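Local coordinates for uncharacterized conserved protein (Staphylococcus epidermidis, PDB 3FRM) that is of unknown function but carries a GNAT-type acetyltransferase domain, consistent with transfer of an acyl group from a coenzyme A thioester, at residues 185-190 with 220-225. Residues are numbered along the deposited sequence; the frame is centred on the assembly and turned at random.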
ATOM      1  N   ASP A 185     -14.986 -19.857 -15.700  1.00 28.28           N
ATOM      2  CA  ASP A 185     -14.710 -21.249 -15.507  1.00 28.65           C
ATOM      3  C   ASP A 185     -13.384 -21.380 -14.801  1.00 28.28           C
ATOM      4  O   ASP A 185     -13.264 -22.147 -13.855  1.00 28.90           O
ATOM      5  CB  ASP A 185     -14.643 -21.948 -16.853  1.00 29.23           C
ATOM      6  CG  ASP A 185     -15.957 -21.906 -17.575  1.00 32.58           C
ATOM      7  OD1 ASP A 185     -16.046 -21.203 -18.621  1.00 38.88           O
ATOM      8  OD2 ASP A 185     -16.921 -22.527 -17.072  1.00 34.72           O
ATOM      9  N   LYS A 186     -12.397 -20.619 -15.249  1.00 27.15           N
ATOM     10  CA  LYS A 186     -11.030 -20.777 -14.791  1.00 26.51           C
ATOM     11  C   LYS A 186     -10.815 -20.112 -13.438  1.00 25.58           C
ATOM     12  O   LYS A 186     -10.177 -20.672 -12.559  1.00 23.92           O
ATOM     13  CB  LYS A 186     -10.093 -20.117 -15.801  1.00 27.79           C
ATOM     14  CG  LYS A 186      -8.828 -20.916 -16.152  1.00 29.49           C
ATOM     15  CD  LYS A 186      -7.562 -20.000 -16.174  1.00 32.12           C
ATOM     16  CE  LYS A 186      -7.653 -18.848 -17.188  1.00 33.83           C
ATOM     17  NZ  LYS A 186      -6.314 -18.227 -17.475  1.00 33.97           N
ATOM     18  N   THR A 187     -11.350 -18.906 -13.259  1.00 23.82           N
ATOM     19  CA  THR A 187     -11.038 -18.169 -12.053  1.00 23.17           C
ATOM     20  C   THR A 187     -12.248 -17.527 -11.385  1.00 22.83           C
ATOM     21  O   THR A 187     -13.344 -17.460 -11.934  1.00 22.59           O
ATOM     22  CB  THR A 187     -10.128 -16.985 -12.370  1.00 22.74           C
ATOM     23  OG1 THR A 187     -10.776 -16.177 -13.351  1.00 24.84           O
ATOM     24  CG2 THR A 187      -8.784 -17.398 -12.892  1.00 22.83           C
ATOM     25  N   ILE A 188     -12.005 -16.977 -10.212  1.00 22.31           N
ATOM     26  CA  ILE A 188     -12.905 -16.005  -9.683  1.00 22.05           C
ATOM     27  C   ILE A 188     -12.191 -14.719  -9.250  1.00 21.96           C
ATOM     28  O   ILE A 188     -11.145 -14.735  -8.587  1.00 22.10           O
ATOM     29  CB  ILE A 188     -13.797 -16.657  -8.635  1.00 23.34           C
ATOM     30  CG1 ILE A 188     -14.670 -15.672  -7.894  1.00 22.78           C
ATOM     31  CG2 ILE A 188     -12.997 -17.547  -7.699  1.00 24.12           C
ATOM     32  CD1 ILE A 188     -15.903 -16.442  -7.439  1.00 27.49           C
ATOM     33  N   GLU A 189     -12.755 -13.588  -9.664  1.00 21.44           N
ATOM     34  CA  GLU A 189     -12.154 -12.327  -9.374  1.00 21.30           C
ATOM     35  C   GLU A 189     -13.025 -11.555  -8.431  1.00 21.42           C
ATOM     36  O   GLU A 189     -14.245 -11.513  -8.591  1.00 21.07           O
ATOM     37  CB  GLU A 189     -11.939 -11.545 -10.648  1.00 20.60           C
ATOM     38  CG  GLU A 189     -11.112 -10.311 -10.472  1.00 22.57           C
ATOM     39  CD  GLU A 189     -11.347  -9.340 -11.626  1.00 28.90           C
ATOM     40  OE1 GLU A 189     -11.485  -9.845 -12.768  1.00 28.65           O
ATOM     41  OE2 GLU A 189     -11.414  -8.090 -11.404  1.00 31.23           O
ATOM     42  N   ILE A 190     -12.389 -10.991  -7.410  1.00 21.69           N
ATOM     43  CA  ILE A 190     -13.055 -10.064  -6.543  1.00 22.45           C
ATOM     44  C   ILE A 190     -12.678  -8.627  -6.918  1.00 22.86           C
ATOM     45  O   ILE A 190     -11.661  -8.374  -7.559  1.00 22.34           O
ATOM     46  CB  ILE A 190     -12.911 -10.391  -5.027  1.00 22.62           C
ATOM     47  CG1 ILE A 190     -11.476 -10.531  -4.579  1.00 24.37           C
ATOM     48  CG2 ILE A 190     -13.564 -11.741  -4.689  1.00 23.86           C
ATOM     49  CD1 ILE A 190     -11.283 -10.341  -3.071  1.00 22.48           C
ATOM     50  N   PRO A 220      -8.836 -20.684  -8.615  1.00 16.91           N
ATOM     51  CA  PRO A 220      -8.085 -19.617  -7.982  1.00 17.24           C
ATOM     52  C   PRO A 220      -8.917 -18.347  -7.812  1.00 18.59           C
ATOM     53  O   PRO A 220      -9.809 -18.016  -8.643  1.00 17.82           O
ATOM     54  CB  PRO A 220      -6.982 -19.293  -9.009  1.00 17.48           C
ATOM     55  CG  PRO A 220      -6.904 -20.507  -9.924  1.00 18.23           C
ATOM     56  CD  PRO A 220      -8.031 -21.441  -9.591  1.00 16.28           C
ATOM     57  N   VAL A 221      -8.593 -17.584  -6.779  1.00 19.18           N
ATOM     58  CA  VAL A 221      -9.228 -16.299  -6.687  1.00 19.41           C
ATOM     59  C   VAL A 221      -8.252 -15.141  -6.792  1.00 20.56           C
ATOM     60  O   VAL A 221      -7.138 -15.215  -6.235  1.00 21.41           O
ATOM     61  CB  VAL A 221     -10.361 -16.201  -5.607  1.00 19.91           C
ATOM     62  CG1 VAL A 221     -10.335 -17.335  -4.643  1.00 17.06           C
ATOM     63  CG2 VAL A 221     -10.483 -14.762  -4.964  1.00 18.90           C
ATOM     64  N   ILE A 222      -8.653 -14.138  -7.577  1.00 19.11           N
ATOM     65  CA  ILE A 222      -7.752 -13.144  -8.028  1.00 19.79           C
ATOM     66  C   ILE A 222      -8.399 -11.763  -8.010  1.00 20.69           C
ATOM     67  O   ILE A 222      -9.654 -11.615  -8.000  1.00 20.03           O
ATOM     68  CB  ILE A 222      -7.309 -13.432  -9.483  1.00 20.79           C
ATOM     69  CG1 ILE A 222      -8.395 -12.971 -10.477  1.00 21.22           C
ATOM     70  CG2 ILE A 222      -6.880 -14.910  -9.644  1.00 20.07           C
ATOM     71  CD1 ILE A 222      -8.098 -13.240 -11.926  1.00 22.38           C
ATOM     72  N   LEU A 223      -7.523 -10.766  -7.956  1.00 20.51           N
ATOM     73  CA  LEU A 223      -7.903  -9.391  -7.831  1.00 21.48           C
ATOM     74  C   LEU A 223      -6.758  -8.524  -8.296  1.00 22.43           C
ATOM     75  O   LEU A 223      -5.585  -8.985  -8.324  1.00 22.18           O
ATOM     76  CB  LEU A 223      -8.219  -9.054  -6.398  1.00 21.27           C
ATOM     77  CG  LEU A 223      -7.081  -9.028  -5.394  1.00 22.23           C
ATOM     78  CD1 LEU A 223      -6.641  -7.584  -5.225  1.00 23.14           C
ATOM     79  CD2 LEU A 223      -7.542  -9.600  -4.052  1.00 21.51           C
ATOM     80  N   VAL A 224      -7.110  -7.279  -8.607  1.00 22.06           N
ATOM     81  CA  VAL A 224      -6.153  -6.279  -8.920  1.00 23.59           C
ATOM     82  C   VAL A 224      -6.336  -5.128  -7.972  1.00 24.11           C
ATOM     83  O   VAL A 224      -7.421  -4.704  -7.760  1.00 24.12           O
ATOM     84  CB  VAL A 224      -6.363  -5.777 -10.362  1.00 23.94           C
ATOM     85  CG1 VAL A 224      -5.986  -4.318 -10.487  1.00 25.99           C
ATOM     86  CG2 VAL A 224      -5.574  -6.639 -11.366  1.00 23.52           C
ATOM     87  N   ALA A 225      -5.256  -4.579  -7.439  1.00 26.68           N
ATOM     88  CA  ALA A 225      -5.339  -3.408  -6.541  1.00 28.39           C
ATOM     89  C   ALA A 225      -4.385  -2.334  -6.951  1.00 30.12           C
ATOM     90  O   ALA A 225      -3.251  -2.637  -7.389  1.00 29.89           O
ATOM     91  CB  ALA A 225      -5.024  -3.816  -5.105  1.00 29.14           C
TER
HETATM   92  O   HOH W   1     -10.100  -6.877  -9.224  1.00 24.29           O
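Ile188 lays its CG2 methyl alongside Val221, with CG2 3.6 Å from Val221 CB, and the two beta-branched side chains point the same way from neighbouring parallel strands. With CG1 anti to the backbone N (chi1 173°), CG2 is left between N and the carbonyl carbon, on the flank facing Val221. Two residues on, Ile190 and Leu223 repeat the side-by-side pairing, their tips meeting at 3.9 Å between Ile190 CD1 and Leu223 CD2. Helix 204-216 covers this apolar face through Met215 and Ala216 on Ile188 and Val212 on Ile190, while Tyr240 touches Ile190, Val221 and Leu223; branched aliphatic residues suit a place buried between sheet and helix.

The backbones are joined in parallel fashion. Ile188 N donates to Pro220 O at 2.9 Å, Ile222 N returns a bond to Ile188 O, and Ile190 N reaches Ile222 O at 2.9 Å. Proline, which has no N-H to give, can stand at Pro220 because this pairing uses its carbonyl.

On the other face the side chains of Glu189 and Ile222 pass at a slant, Glu189 CG lying 3.2 Å from Ile222 O. The methylene stem of Glu189 serves as an apolar surface, CG lying 3.8 Å from Ile222 CG1, and the chain runs on extended to the carboxylate. There OE1 accepts from Tyr13 N, and a water lies 2.8 Å from OE2 and within hydrogen-bonding distance of Ile190 O, and accepts from Val224 N. This water bridges the strands where direct bonding between them stops, as strand 188-195 and strand 221-225 diverge.

Whether this protein binds coenzyme A is not established, but the two strands, linked through helix 204-216, form a beta-alpha-beta unit whose parallel strands splay apart, as in the GNAT fold, where such a splay accommodates the pantetheine arm of acetyl-CoA.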